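UDP-N-acetylenolpyruvoylglucosamine reductase (Listeria monocytogenes, PDB 3TX1) catalyses the NADPH-dependent, FAD-mediated reduction of UDP-N-acetylenolpyruvoylglucosamine to UDP-N-acetylmuramate, a step of peptidoglycan biosynthesis. Local coordinates at residues S136-E141 with N218-K223; Q108-N113 with I126-F131; N114-A119 with T209-L214. One frame throughout, in Å; residues are numbered along the deposited sequence.

Contact 1: S136-E141 with N218-K223; sequences SLSGLE and NLIQAK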
ATOM      1  N   SER A 136      20.187  -1.261 -15.688  1.00 62.15           N
ATOM      2  CA  SER A 136      21.396  -0.900 -15.038  1.00 64.00           C
ATOM      3  C   SER A 136      21.146   0.442 -14.415  1.00 62.47           C
ATOM      4  O   SER A 136      21.883   1.370 -14.578  1.00 65.70           O
ATOM      5  CB  SER A 136      22.516  -0.812 -16.050  1.00 66.58           C
ATOM      6  OG  SER A 136      22.764  -2.075 -16.597  1.00 67.77           O
ATOM      7  N   LEU A 137      20.066   0.536 -13.683  1.00 58.63           N
ATOM      8  CA  LEU A 137      19.858   1.690 -12.816  1.00 55.97           C
ATOM      9  C   LEU A 137      19.842   1.281 -11.347  1.00 51.64           C
ATOM     10  O   LEU A 137      19.169   0.324 -10.966  1.00 48.77           O
ATOM     11  CB  LEU A 137      18.553   2.402 -13.177  1.00 54.20           C
ATOM     12  CG  LEU A 137      18.652   3.508 -14.229  1.00 56.56           C
ATOM     13  CD1 LEU A 137      17.267   3.947 -14.682  1.00 55.92           C
ATOM     14  CD2 LEU A 137      19.444   4.691 -13.693  1.00 55.80           C
ATOM     15  N   SER A 138      20.590   2.012 -10.527  1.00 53.95           N
ATOM     16  CA  SER A 138      20.664   1.727  -9.101  1.00 53.41           C
ATOM     17  C   SER A 138      19.987   2.772  -8.228  1.00 49.63           C
ATOM     18  O   SER A 138      19.968   3.961  -8.542  1.00 49.74           O
ATOM     19  CB  SER A 138      22.115   1.550  -8.660  1.00 55.32           C
ATOM     20  OG  SER A 138      22.155   1.286  -7.276  1.00 53.53           O
ATOM     21  N   GLY A 139      19.449   2.299  -7.120  1.00 46.67           N
ATOM     22  CA  GLY A 139      18.802   3.165  -6.170  1.00 46.33           C
ATOM     23  C   GLY A 139      17.496   2.560  -5.719  1.00 45.90           C
ATOM     24  O   GLY A 139      16.987   2.950  -4.663  1.00 45.73           O
ATOM     25  N   LEU A 140      16.933   1.646  -6.527  1.00 44.89           N
ATOM     26  CA  LEU A 140      15.670   0.978  -6.166  1.00 43.31           C
ATOM     27  C   LEU A 140      15.809  -0.411  -5.507  1.00 43.04           C
ATOM     28  O   LEU A 140      14.842  -0.958  -4.972  1.00 39.44           O
ATOM     29  CB  LEU A 140      14.715   0.869  -7.367  1.00 41.92           C
ATOM     30  CG  LEU A 140      13.824   2.055  -7.744  1.00 41.56           C
ATOM     31  CD1 LEU A 140      12.905   1.599  -8.874  1.00 40.80           C
ATOM     32  CD2 LEU A 140      13.009   2.649  -6.588  1.00 37.09           C
ATOM     33  N   GLU A 141      17.006  -0.973  -5.525  1.00 42.94           N
ATOM     34  CA  GLU A 141      17.153  -2.315  -5.045  1.00 43.09           C
ATOM     35  C   GLU A 141      16.253  -2.629  -3.860  1.00 41.17           C
ATOM     36  O   GLU A 141      15.636  -3.704  -3.832  1.00 39.77           O
ATOM     37  CB  GLU A 141      18.605  -2.631  -4.715  1.00 46.15           C
ATOM     38  CG  GLU A 141      19.590  -2.441  -5.860  1.00 49.96           C
ATOM     39  CD  GLU A 141      19.917  -0.978  -6.113  1.00 52.02           C
ATOM     40  OE1 GLU A 141      19.143  -0.094  -5.644  1.00 51.40           O
ATOM     41  OE2 GLU A 141      20.952  -0.723  -6.768  1.00 52.49           O
ATOM     42  N   ASN A 218      25.499  -6.612 -12.477  1.00 69.02           N
ATOM     43  CA  ASN A 218      25.971  -7.522 -11.471  1.00 67.40           C
ATOM     44  C   ASN A 218      25.817  -6.967 -10.067  1.00 63.25           C
ATOM     45  O   ASN A 218      25.278  -7.647  -9.189  1.00 59.41           O
ATOM     46  CB  ASN A 218      27.429  -7.940 -11.742  1.00 73.31           C
ATOM     47  CG  ASN A 218      27.545  -9.117 -12.719  1.00 77.83           C
ATOM     48  OD1 ASN A 218      26.545  -9.563 -13.304  1.00 76.91           O
ATOM     49  ND2 ASN A 218      28.775  -9.633 -12.895  1.00 80.86           N
ATOM     50  N   LEU A 219      26.266  -5.727  -9.856  1.00 62.95           N
ATOM     51  CA  LEU A 219      26.217  -5.133  -8.505  1.00 59.16           C
ATOM     52  C   LEU A 219      24.792  -5.002  -8.009  1.00 55.35           C
ATOM     53  O   LEU A 219      24.496  -5.428  -6.909  1.00 54.87           O
ATOM     54  CB  LEU A 219      27.047  -3.833  -8.377  1.00 59.88           C
ATOM     55  CG  LEU A 219      28.540  -3.933  -8.787  1.00 62.20           C
ATOM     56  CD1 LEU A 219      29.298  -2.622  -8.643  1.00 64.34           C
ATOM     57  CD2 LEU A 219      29.268  -5.036  -8.042  1.00 60.63           C
ATOM     58  N   ILE A 220      23.895  -4.488  -8.846  1.00 55.24           N
ATOM     59  CA  ILE A 220      22.474  -4.409  -8.504  1.00 52.28           C
ATOM     60  C   ILE A 220      21.909  -5.835  -8.292  1.00 51.31           C
ATOM     61  O   ILE A 220      21.218  -6.106  -7.297  1.00 47.63           O
ATOM     62  CB  ILE A 220      21.706  -3.615  -9.580  1.00 53.88           C
ATOM     63  CG1 ILE A 220      22.482  -2.317  -9.892  1.00 59.12           C
ATOM     64  CG2 ILE A 220      20.239  -3.375  -9.198  1.00 47.05           C
ATOM     65  CD1 ILE A 220      21.879  -1.432 -10.969  1.00 61.30           C
ATOM     66  N   GLN A 221      22.241  -6.759  -9.193  1.00 53.18           N
ATOM     67  CA  GLN A 221      21.793  -8.149  -9.041  1.00 54.14           C
ATOM     68  C   GLN A 221      22.096  -8.768  -7.660  1.00 53.05           C
ATOM     69  O   GLN A 221      21.237  -9.388  -7.027  1.00 50.06           O
ATOM     70  CB  GLN A 221      22.414  -9.031 -10.125  1.00 57.04           C
ATOM     71  CG  GLN A 221      21.670 -10.340 -10.282  1.00 56.45           C
ATOM     72  CD  GLN A 221      20.198 -10.069 -10.474  1.00 54.82           C
ATOM     73  OE1 GLN A 221      19.823  -9.195 -11.260  1.00 54.54           O
ATOM     74  NE2 GLN A 221      19.362 -10.759  -9.709  1.00 51.59           N
ATOM     75  N   ALA A 222      23.342  -8.592  -7.223  1.00 57.46           N
ATOM     76  CA  ALA A 222      23.845  -9.103  -5.933  1.00 57.25           C
ATOM     77  C   ALA A 222      23.072  -8.539  -4.718  1.00 53.77           C
ATOM     78  O   ALA A 222      22.895  -9.235  -3.703  1.00 50.51           O
ATOM     79  CB  ALA A 222      25.356  -8.856  -5.814  1.00 56.49           C
ATOM     80  N   LYS A 223      22.655  -7.272  -4.831  1.00 54.02           N
ATOM     81  CA  LYS A 223      21.800  -6.640  -3.840  1.00 51.69           C
ATOM     82  C   LYS A 223      20.410  -7.234  -3.913  1.00 48.32           C
ATOM     83  O   LYS A 223      19.812  -7.530  -2.882  1.00 48.17           O
ATOM     84  CB  LYS A 223      21.713  -5.120  -4.037  1.00 54.72           C
ATOM     85  CG  LYS A 223      22.802  -4.329  -3.331  1.00 65.68           C
ATOM     86  CD  LYS A 223      22.577  -4.277  -1.824  1.00 65.39           C
ATOM     87  CE  LYS A 223      23.864  -3.919  -1.080  1.00 68.83           C
ATOM     88  NZ  LYS A 223      23.582  -3.974   0.383  1.00 66.31           N
TER
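Ile220 overlaps Ser138 with one of its branches and Glu141 with the other, reaching out of its helix into the bend of the 136-141 segment. The CD1 methyl, at the end of the longer branch, lies against the carbonyl of Leu137 and the start of Ser138, and Ser138 CB lies 3.8 Å from Ile220 CD1. The shorter branch, Ile220 CG2, packs on the aliphatic part of Glu141, 3.5 Å from its CG, and the two side chains cross at about a right angle. Ile220 thus turns one methyl to the short strand and the other to the turn that follows it.

The helix is the one that comes directly after strand 204-214, and strand 137-138 pairs with that strand in the antiparallel sheet of the FAD-binding part of MurB. The contact therefore sets a helix beside the short, weakly bonded strand 137-138, and Leu133 of helix 125-134 also packs on Ile220.

A bend at chi2 (77°) folds the Glu141 carboxylate back over its own segment. There it accepts a backbone N-H (Gly139 N to Glu141 OE1, 2.8 Å), met on the syn side and 22° out of the carboxylate plane, while OE2 is close to the hydroxyl of Ser138. The folded carboxylate still keeps Glu141 OE2 against the helix, 3.7 Å from Ile220 CG2. One turn beyond Ile220, Lys223 lays its CB against the Glu141 stem, near CB and 3.9 Å from Glu141 CG, while its ammonium group leads away to a salt bridge with Glu226.

Contact 2: Q108-N113 with I126-F131; sequences QTIERN and IDTAKF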
ATOM      1  N   GLN A 108      -0.966   1.808 -15.549  1.00 49.31           N
ATOM      2  CA  GLN A 108       0.134   0.834 -15.384  1.00 51.25           C
ATOM      3  C   GLN A 108       1.535   1.118 -15.932  1.00 54.57           C
ATOM      4  O   GLN A 108       2.489   0.444 -15.566  1.00 61.70           O
ATOM      5  CB  GLN A 108      -0.310  -0.494 -16.005  1.00 57.07           C
ATOM      6  CG  GLN A 108      -1.018  -1.422 -15.033  1.00 61.20           C
ATOM      7  CD  GLN A 108      -1.385  -2.752 -15.668  1.00 69.39           C
ATOM      8  OE1 GLN A 108      -2.372  -2.847 -16.411  1.00 71.65           O
ATOM      9  NE2 GLN A 108      -0.599  -3.794 -15.370  1.00 65.43           N
ATOM     10  N   THR A 109       1.664   2.074 -16.833  1.00 55.60           N
ATOM     11  CA  THR A 109       2.940   2.378 -17.485  1.00 53.86           C
ATOM     12  C   THR A 109       4.234   2.600 -16.703  1.00 58.33           C
ATOM     13  O   THR A 109       4.262   3.324 -15.700  1.00 61.35           O
ATOM     14  CB  THR A 109       2.750   3.561 -18.412  1.00 50.50           C
ATOM     15  OG1 THR A 109       2.540   3.041 -19.721  1.00 51.55           O
ATOM     16  CG2 THR A 109       3.973   4.452 -18.403  1.00 50.00           C
ATOM     17  N   ILE A 110       5.317   2.017 -17.228  1.00 58.70           N
ATOM     18  CA  ILE A 110       6.659   2.163 -16.678  1.00 57.13           C
ATOM     19  C   ILE A 110       7.614   2.565 -17.816  1.00 63.16           C
ATOM     20  O   ILE A 110       7.725   1.835 -18.802  1.00 66.99           O
ATOM     21  CB  ILE A 110       7.165   0.832 -16.070  1.00 58.49           C
ATOM     22  CG1 ILE A 110       6.094   0.157 -15.207  1.00 54.01           C
ATOM     23  CG2 ILE A 110       8.471   1.040 -15.309  1.00 58.05           C
ATOM     24  CD1 ILE A 110       6.659  -0.851 -14.223  1.00 51.23           C
ATOM     25  N   GLU A 111       8.330   3.686 -17.682  1.00 64.34           N
ATOM     26  CA  GLU A 111       9.212   4.140 -18.774  1.00 70.53           C
ATOM     27  C   GLU A 111      10.688   4.425 -18.455  1.00 77.04           C
ATOM     28  O   GLU A 111      11.041   4.821 -17.342  1.00 78.83           O
ATOM     29  CB  GLU A 111       8.617   5.371 -19.499  1.00 70.41           C
ATOM     30  CG  GLU A 111       7.218   5.218 -20.100  1.00 63.84           C
ATOM     31  CD  GLU A 111       7.051   4.013 -21.019  1.00 66.15           C
ATOM     32  OE1 GLU A 111       8.041   3.455 -21.564  1.00 68.88           O
ATOM     33  OE2 GLU A 111       5.888   3.624 -21.204  1.00 63.01           O
ATOM     34  N   ARG A 112      11.512   4.290 -19.490  1.00 82.57           N
ATOM     35  CA  ARG A 112      12.928   4.614 -19.453  1.00 86.46           C
ATOM     36  C   ARG A 112      13.115   6.040 -19.868  1.00 88.66           C
ATOM     37  O   ARG A 112      12.575   6.476 -20.850  1.00 85.98           O
ATOM     38  CB  ARG A 112      13.716   3.698 -20.414  1.00 95.21           C
ATOM     39  CG  ARG A 112      13.954   4.232 -21.843  1.00 99.73           C
ATOM     40  CD  ARG A 112      15.429   4.521 -22.162  1.00100.99           C
ATOM     41  NE  ARG A 112      15.650   5.549 -23.184  1.00103.83           N
ATOM     42  CZ  ARG A 112      16.139   6.759 -22.952  1.00100.63           C
ATOM     43  NH1 ARG A 112      16.430   7.134 -21.732  1.00 98.06           N
ATOM     44  NH2 ARG A 112      16.319   7.606 -23.939  1.00 97.45           N
ATOM     45  N   ASN A 113      13.900   6.770 -19.116  1.00 88.71           N
ATOM     46  CA  ASN A 113      14.167   8.164 -19.477  1.00 87.53           C
ATOM     47  C   ASN A 113      15.562   8.635 -19.028  1.00 90.67           C
ATOM     48  O   ASN A 113      15.683   9.360 -18.041  1.00 95.28           O
ATOM     49  CB  ASN A 113      13.082   9.019 -18.825  1.00 83.53           C
ATOM     50  CG  ASN A 113      13.366  10.501 -18.919  1.00 82.76           C
ATOM     51  OD1 ASN A 113      14.149  10.962 -19.784  1.00 76.83           O
ATOM     52  ND2 ASN A 113      12.738  11.269 -18.011  1.00 73.22           N
ATOM     53  N   ILE A 126       7.168  -3.743  -7.457  1.00 31.11           N
ATOM     54  CA  ILE A 126       8.141  -4.761  -7.710  1.00 32.99           C
ATOM     55  C   ILE A 126       8.599  -4.733  -9.172  1.00 37.00           C
ATOM     56  O   ILE A 126       9.800  -4.900  -9.470  1.00 37.19           O
ATOM     57  CB  ILE A 126       7.641  -6.139  -7.252  1.00 33.06           C
ATOM     58  CG1 ILE A 126       7.675  -6.186  -5.720  1.00 31.54           C
ATOM     59  CG2 ILE A 126       8.526  -7.233  -7.841  1.00 34.41           C
ATOM     60  CD1 ILE A 126       7.106  -7.441  -5.063  1.00 31.05           C
ATOM     61  N   ASP A 127       7.644  -4.462 -10.071  1.00 39.74           N
ATOM     62  CA  ASP A 127       7.920  -4.363 -11.514  1.00 41.38           C
ATOM     63  C   ASP A 127       8.823  -3.171 -11.795  1.00 40.66           C
ATOM     64  O   ASP A 127       9.703  -3.235 -12.638  1.00 42.60           O
ATOM     65  CB  ASP A 127       6.626  -4.264 -12.300  1.00 42.51           C
ATOM     66  CG  ASP A 127       5.635  -5.366 -11.930  1.00 46.42           C
ATOM     67  OD1 ASP A 127       4.447  -5.297 -12.312  1.00 51.98           O
ATOM     68  OD2 ASP A 127       6.033  -6.304 -11.229  1.00 49.35           O
ATOM     69  N   THR A 128       8.639  -2.099 -11.040  1.00 38.12           N
ATOM     70  CA  THR A 128       9.462  -0.919 -11.219  1.00 38.91           C
ATOM     71  C   THR A 128      10.904  -1.197 -10.772  1.00 42.44           C
ATOM     72  O   THR A 128      11.872  -0.660 -11.355  1.00 44.38           O
ATOM     73  CB  THR A 128       8.862   0.292 -10.491  1.00 35.32           C
ATOM     74  OG1 THR A 128       7.436   0.245 -10.622  1.00 33.54           O
ATOM     75  CG2 THR A 128       9.397   1.597 -11.061  1.00 34.40           C
ATOM     76  N   ALA A 129      11.071  -2.065  -9.774  1.00 42.33           N
ATOM     77  CA  ALA A 129      12.434  -2.401  -9.368  1.00 44.08           C
ATOM     78  C   ALA A 129      13.070  -3.431 -10.340  1.00 45.60           C
ATOM     79  O   ALA A 129      14.300  -3.561 -10.421  1.00 47.83           O
ATOM     80  CB  ALA A 129      12.478  -2.863  -7.911  1.00 42.81           C
ATOM     81  N   LYS A 130      12.222  -4.166 -11.056  1.00 44.85           N
ATOM     82  CA  LYS A 130      12.689  -5.113 -12.050  1.00 47.10           C
ATOM     83  C   LYS A 130      13.175  -4.384 -13.279  1.00 49.34           C
ATOM     84  O   LYS A 130      14.178  -4.773 -13.899  1.00 54.93           O
ATOM     85  CB  LYS A 130      11.583  -6.104 -12.428  1.00 48.99           C
ATOM     86  CG  LYS A 130      11.562  -7.310 -11.493  1.00 52.05           C
ATOM     87  CD  LYS A 130      10.494  -8.381 -11.757  1.00 53.14           C
ATOM     88  CE  LYS A 130      10.452  -9.294 -10.520  1.00 54.58           C
ATOM     89  NZ  LYS A 130       9.313 -10.245 -10.412  1.00 54.51           N
ATOM     90  N   PHE A 131      12.449  -3.331 -13.633  1.00 45.61           N
ATOM     91  CA  PHE A 131      12.733  -2.547 -14.790  1.00 45.79           C
ATOM     92  C   PHE A 131      14.123  -2.041 -14.529  1.00 45.46           C
ATOM     93  O   PHE A 131      15.051  -2.479 -15.181  1.00 49.29           O
ATOM     94  CB  PHE A 131      11.727  -1.407 -14.860  1.00 45.97           C
ATOM     95  CG  PHE A 131      11.465  -0.885 -16.250  1.00 48.58           C
ATOM     96  CD1 PHE A 131      12.130   0.240 -16.727  1.00 49.84           C
ATOM     97  CD2 PHE A 131      10.484  -1.487 -17.065  1.00 49.94           C
ATOM     98  CE1 PHE A 131      11.856   0.722 -18.007  1.00 52.68           C
ATOM     99  CE2 PHE A 131      10.203  -1.008 -18.338  1.00 50.26           C
ATOM    100  CZ  PHE A 131      10.897   0.094 -18.811  1.00 53.11           C
TER
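Ile110 and Phe131 carry this contact, and their side chains run antiparallel alongside one another. The CG2 methyl of Ile110 sits over one face of the Phe131 ring, 3.8 Å from the ring centroid and 17° off the normal, in a CH-pi contact. It is displaced toward the rim, on the side where the ring joins its side chain, and is 3.7 Å from Phe131 CD2. In Ile110 a chi1 of -45° sets CG1 beside the backbone N and CG2 anti to it, so that the two branches meet different parts of the helix.

The CG1 branch ends in CD1, which touches two residues of the preceding turn: Ile110 CD1 lies 3.9 Å from Asp127 CB and 3.8 Å from Thr128 OG1. The isoleucine stands at about a right angle to the aspartate and at a slant to the threonine. The Thr128 hydroxyl is hydrogen-bonded to the carbonyl of Lys124, just ahead of the helix; Ile110 CD1 touches its oxygen as an apolar methyl.

Here helix 125-134 packs over the face of an antiparallel sheet that bears Ile117 and Phe210, in the FAD-binding part of the protein, with strand 110-113 at the end of that sheet. Strand 110-113 and the helix are joined through strand 116-120, the partner of 110-113 in a beta hairpin, and the short strand and helix axes run at 29° to each other, 9.4 Å apart at their closest.

The far end of the phenyl ring reaches beyond the isoleucine side chain to the strand backbone. Phe131 CZ comes 3.6 Å from Ile110 O, and Phe131 CE1 approaches the peptide linking Glu111 to Arg112, lying 3.9 Å from Arg112 N. Ala123, in the loop ahead of the helix, also packs on Ile110.

Contact 3: N114-A119 with T209-L214; sequences NTQIVA and TFSLAL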
ATOM      1  N   ASN A 114      16.594   8.263 -19.783  1.00 85.41           N
ATOM      2  CA  ASN A 114      18.025   8.442 -19.412  1.00 84.55           C
ATOM      3  C   ASN A 114      18.235   7.714 -18.066  1.00 75.81           C
ATOM      4  O   ASN A 114      17.858   6.553 -17.961  1.00 70.01           O
ATOM      5  CB  ASN A 114      18.552   9.912 -19.502  1.00 93.70           C
ATOM      6  CG  ASN A 114      18.762  10.598 -18.143  1.00 95.82           C
ATOM      7  OD1 ASN A 114      17.816  10.860 -17.386  1.00 89.85           O
ATOM      8  ND2 ASN A 114      20.026  10.957 -17.868  1.00 96.81           N
ATOM      9  N   THR A 115      18.789   8.380 -17.055  1.00 73.00           N
ATOM     10  CA  THR A 115      19.029   7.751 -15.758  1.00 74.14           C
ATOM     11  C   THR A 115      17.753   7.747 -14.869  1.00 73.14           C
ATOM     12  O   THR A 115      17.756   7.237 -13.731  1.00 71.62           O
ATOM     13  CB  THR A 115      20.228   8.387 -15.005  1.00 76.22           C
ATOM     14  OG1 THR A 115      19.972   9.773 -14.782  1.00 79.09           O
ATOM     15  CG2 THR A 115      21.550   8.230 -15.788  1.00 77.24           C
ATOM     16  N   GLN A 116      16.649   8.253 -15.418  1.00 71.01           N
ATOM     17  CA  GLN A 116      15.399   8.370 -14.667  1.00 68.08           C
ATOM     18  C   GLN A 116      14.271   7.412 -15.036  1.00 64.23           C
ATOM     19  O   GLN A 116      14.016   7.138 -16.226  1.00 66.38           O
ATOM     20  CB  GLN A 116      14.878   9.804 -14.718  1.00 69.96           C
ATOM     21  CG  GLN A 116      15.726  10.783 -13.929  1.00 74.74           C
ATOM     22  CD  GLN A 116      15.079  12.149 -13.799  1.00 76.93           C
ATOM     23  OE1 GLN A 116      14.052  12.437 -14.416  1.00 71.57           O
ATOM     24  NE2 GLN A 116      15.682  13.001 -12.976  1.00 83.82           N
ATOM     25  N   ILE A 117      13.573   6.954 -13.996  1.00 54.35           N
ATOM     26  CA  ILE A 117      12.429   6.076 -14.178  1.00 54.89           C
ATOM     27  C   ILE A 117      11.058   6.726 -13.863  1.00 51.41           C
ATOM     28  O   ILE A 117      10.864   7.334 -12.798  1.00 47.63           O
ATOM     29  CB  ILE A 117      12.641   4.705 -13.482  1.00 55.20           C
ATOM     30  CG1 ILE A 117      13.608   3.862 -14.334  1.00 56.98           C
ATOM     31  CG2 ILE A 117      11.320   3.966 -13.326  1.00 50.62           C
ATOM     32  CD1 ILE A 117      14.062   2.572 -13.703  1.00 53.52           C
ATOM     33  N   VAL A 118      10.154   6.644 -14.842  1.00 50.29           N
ATOM     34  CA  VAL A 118       8.784   7.146 -14.711  1.00 50.52           C
ATOM     35  C   VAL A 118       7.824   5.983 -14.730  1.00 47.51           C
ATOM     36  O   VAL A 118       7.855   5.172 -15.668  1.00 48.03           O
ATOM     37  CB  VAL A 118       8.394   8.223 -15.781  1.00 53.18           C
ATOM     38  CG1 VAL A 118       7.054   7.909 -16.453  1.00 51.84           C
ATOM     39  CG2 VAL A 118       8.371   9.615 -15.156  1.00 49.81           C
ATOM     40  N   ALA A 119       6.989   5.921 -13.687  1.00 44.17           N
ATOM     41  CA  ALA A 119       5.989   4.860 -13.518  1.00 41.27           C
ATOM     42  C   ALA A 119       4.657   5.419 -13.073  1.00 39.39           C
ATOM     43  O   ALA A 119       4.616   6.319 -12.239  1.00 39.29           O
ATOM     44  CB  ALA A 119       6.471   3.848 -12.494  1.00 40.75           C
ATOM     45  N   THR A 209       8.440   9.834 -10.677  1.00 44.30           N
ATOM     46  CA  THR A 209       9.758   9.903 -11.334  1.00 48.58           C
ATOM     47  C   THR A 209      10.867   9.690 -10.323  1.00 49.26           C
ATOM     48  O   THR A 209      11.027  10.478  -9.379  1.00 50.46           O
ATOM     49  CB  THR A 209      10.061  11.278 -11.967  1.00 54.06           C
ATOM     50  OG1 THR A 209       9.110  11.595 -12.984  1.00 56.69           O
ATOM     51  CG2 THR A 209      11.411  11.242 -12.611  1.00 59.27           C
ATOM     52  N   PHE A 210      11.646   8.633 -10.529  1.00 48.94           N
ATOM     53  CA  PHE A 210      12.776   8.343  -9.643  1.00 49.44           C
ATOM     54  C   PHE A 210      14.131   8.682 -10.298  1.00 52.59           C
ATOM     55  O   PHE A 210      14.392   8.277 -11.443  1.00 53.77           O
ATOM     56  CB  PHE A 210      12.751   6.881  -9.270  1.00 46.02           C
ATOM     57  CG  PHE A 210      11.406   6.375  -8.844  1.00 41.99           C
ATOM     58  CD1 PHE A 210      10.619   5.649  -9.732  1.00 41.07           C
ATOM     59  CD2 PHE A 210      10.955   6.556  -7.536  1.00 40.91           C
ATOM     60  CE1 PHE A 210       9.393   5.138  -9.343  1.00 37.54           C
ATOM     61  CE2 PHE A 210       9.732   6.052  -7.133  1.00 37.58           C
ATOM     62  CZ  PHE A 210       8.954   5.343  -8.041  1.00 37.06           C
ATOM     63  N   SER A 211      14.962   9.454  -9.588  1.00 55.19           N
ATOM     64  CA  SER A 211      16.320   9.842 -10.033  1.00 57.68           C
ATOM     65  C   SER A 211      17.342   8.741  -9.719  1.00 56.82           C
ATOM     66  O   SER A 211      17.891   8.699  -8.616  1.00 56.58           O
ATOM     67  CB  SER A 211      16.769  11.101  -9.305  1.00 60.82           C
ATOM     68  OG  SER A 211      16.337  12.268  -9.952  1.00 66.18           O
ATOM     69  N   LEU A 212      17.651   7.864 -10.648  1.00 55.84           N
ATOM     70  CA  LEU A 212      18.595   6.824 -10.318  1.00 55.73           C
ATOM     71  C   LEU A 212      19.998   7.091 -10.844  1.00 59.48           C
ATOM     72  O   LEU A 212      20.251   8.070 -11.496  1.00 64.65           O
ATOM     73  CB  LEU A 212      18.087   5.471 -10.791  1.00 52.77           C
ATOM     74  CG  LEU A 212      16.648   5.083 -10.478  1.00 48.59           C
ATOM     75  CD1 LEU A 212      16.331   3.680 -10.932  1.00 46.42           C
ATOM     76  CD2 LEU A 212      16.251   5.318  -9.042  1.00 47.08           C
ATOM     77  N   ALA A 213      20.918   6.217 -10.544  1.00 58.70           N
ATOM     78  CA  ALA A 213      22.267   6.357 -11.067  1.00 63.27           C
ATOM     79  C   ALA A 213      22.709   5.107 -11.860  1.00 64.27           C
ATOM     80  O   ALA A 213      22.300   3.980 -11.555  1.00 60.80           O
ATOM     81  CB  ALA A 213      23.235   6.656  -9.935  1.00 63.37           C
ATOM     82  N   LEU A 214      23.527   5.306 -12.895  1.00 70.29           N
ATOM     83  CA  LEU A 214      24.064   4.167 -13.660  1.00 71.49           C
ATOM     84  C   LEU A 214      25.136   3.379 -12.892  1.00 72.22           C
ATOM     85  O   LEU A 214      26.037   3.951 -12.283  1.00 73.84           O
ATOM     86  CB  LEU A 214      24.514   4.558 -15.074  1.00 73.55           C
ATOM     87  CG  LEU A 214      23.355   4.609 -16.080  1.00 72.41           C
ATOM     88  CD1 LEU A 214      23.767   5.404 -17.308  1.00 78.24           C
ATOM     89  CD2 LEU A 214      22.813   3.232 -16.472  1.00 68.15           C
TER
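Antiparallel pairing joins strands 116-120 and 204-214 in the sheet of the FAD-binding part of MurB. Ile117 and Phe210 form the hydrogen-bonded pair, flanked by the non-hydrogen-bonded pairs Gln116 with Ser211 and Val118 with Thr209. Both bonds of the central pair lie in the carbonyl plane: Ile117 N to Phe210 O at 3.0 Å and Phe210 N to Ile117 O at 2.7 Å. Beyond them Leu212 N donates to Thr115 O at 3.1 Å, more bent (138° at the hydrogen) and with the donor tilted from the carbonyl plane. A CA-H...O contact from Thr209 CA, 3.2 Å away, also reaches Ile117 O.

Most apolar contacts gather on the face carrying Ile117 and Phe210, which helix 125-134 covers through Thr128. The two branches of Ile117 part company: CG2 lies 4.0 Å from Phe210 CD1, and CD1 lies 3.7 Å from Leu212 CD1. Ala119 CB stands at the edge of the phenyl ring, near its plane. Away from that pair, Thr115 CG2 meets Leu214 CD1 at 3.9 Å.

On the other face the groups are more polar. Gln116 extends across the strand boundary, its amide spanning two residues of the partner strand. Ser211 OG is bonded to Glu170 and has Gln116 NE2 nearby, while Gln116 OE1 lies 3.4 Å from the CG2 methyl of Thr209.

In the fold
From the N terminus, strand 110-113 opens contact 2 and turns at once into strand 116-120, which belongs to contact 3. Helix 125-134 then closes contact 2 over a short loop of 12 residues. The chain leaves this helix for strand 137-138, where contact 1 opens. Strand 204-214, returning some 90 residues after the first half of contact 3, closes that contact, and helix 217-234 directly after it closes contact 1. Contact 3 therefore crosses both others, whereas contacts 2 and 1 follow in series. All three reach one antiparallel sheet: Thr128 packs on Ile117 and Phe210, and Ser138 makes a backbone hydrogen bond with Ala213. Leu140, touching helix 125-134, ties contact 1 to contact 2.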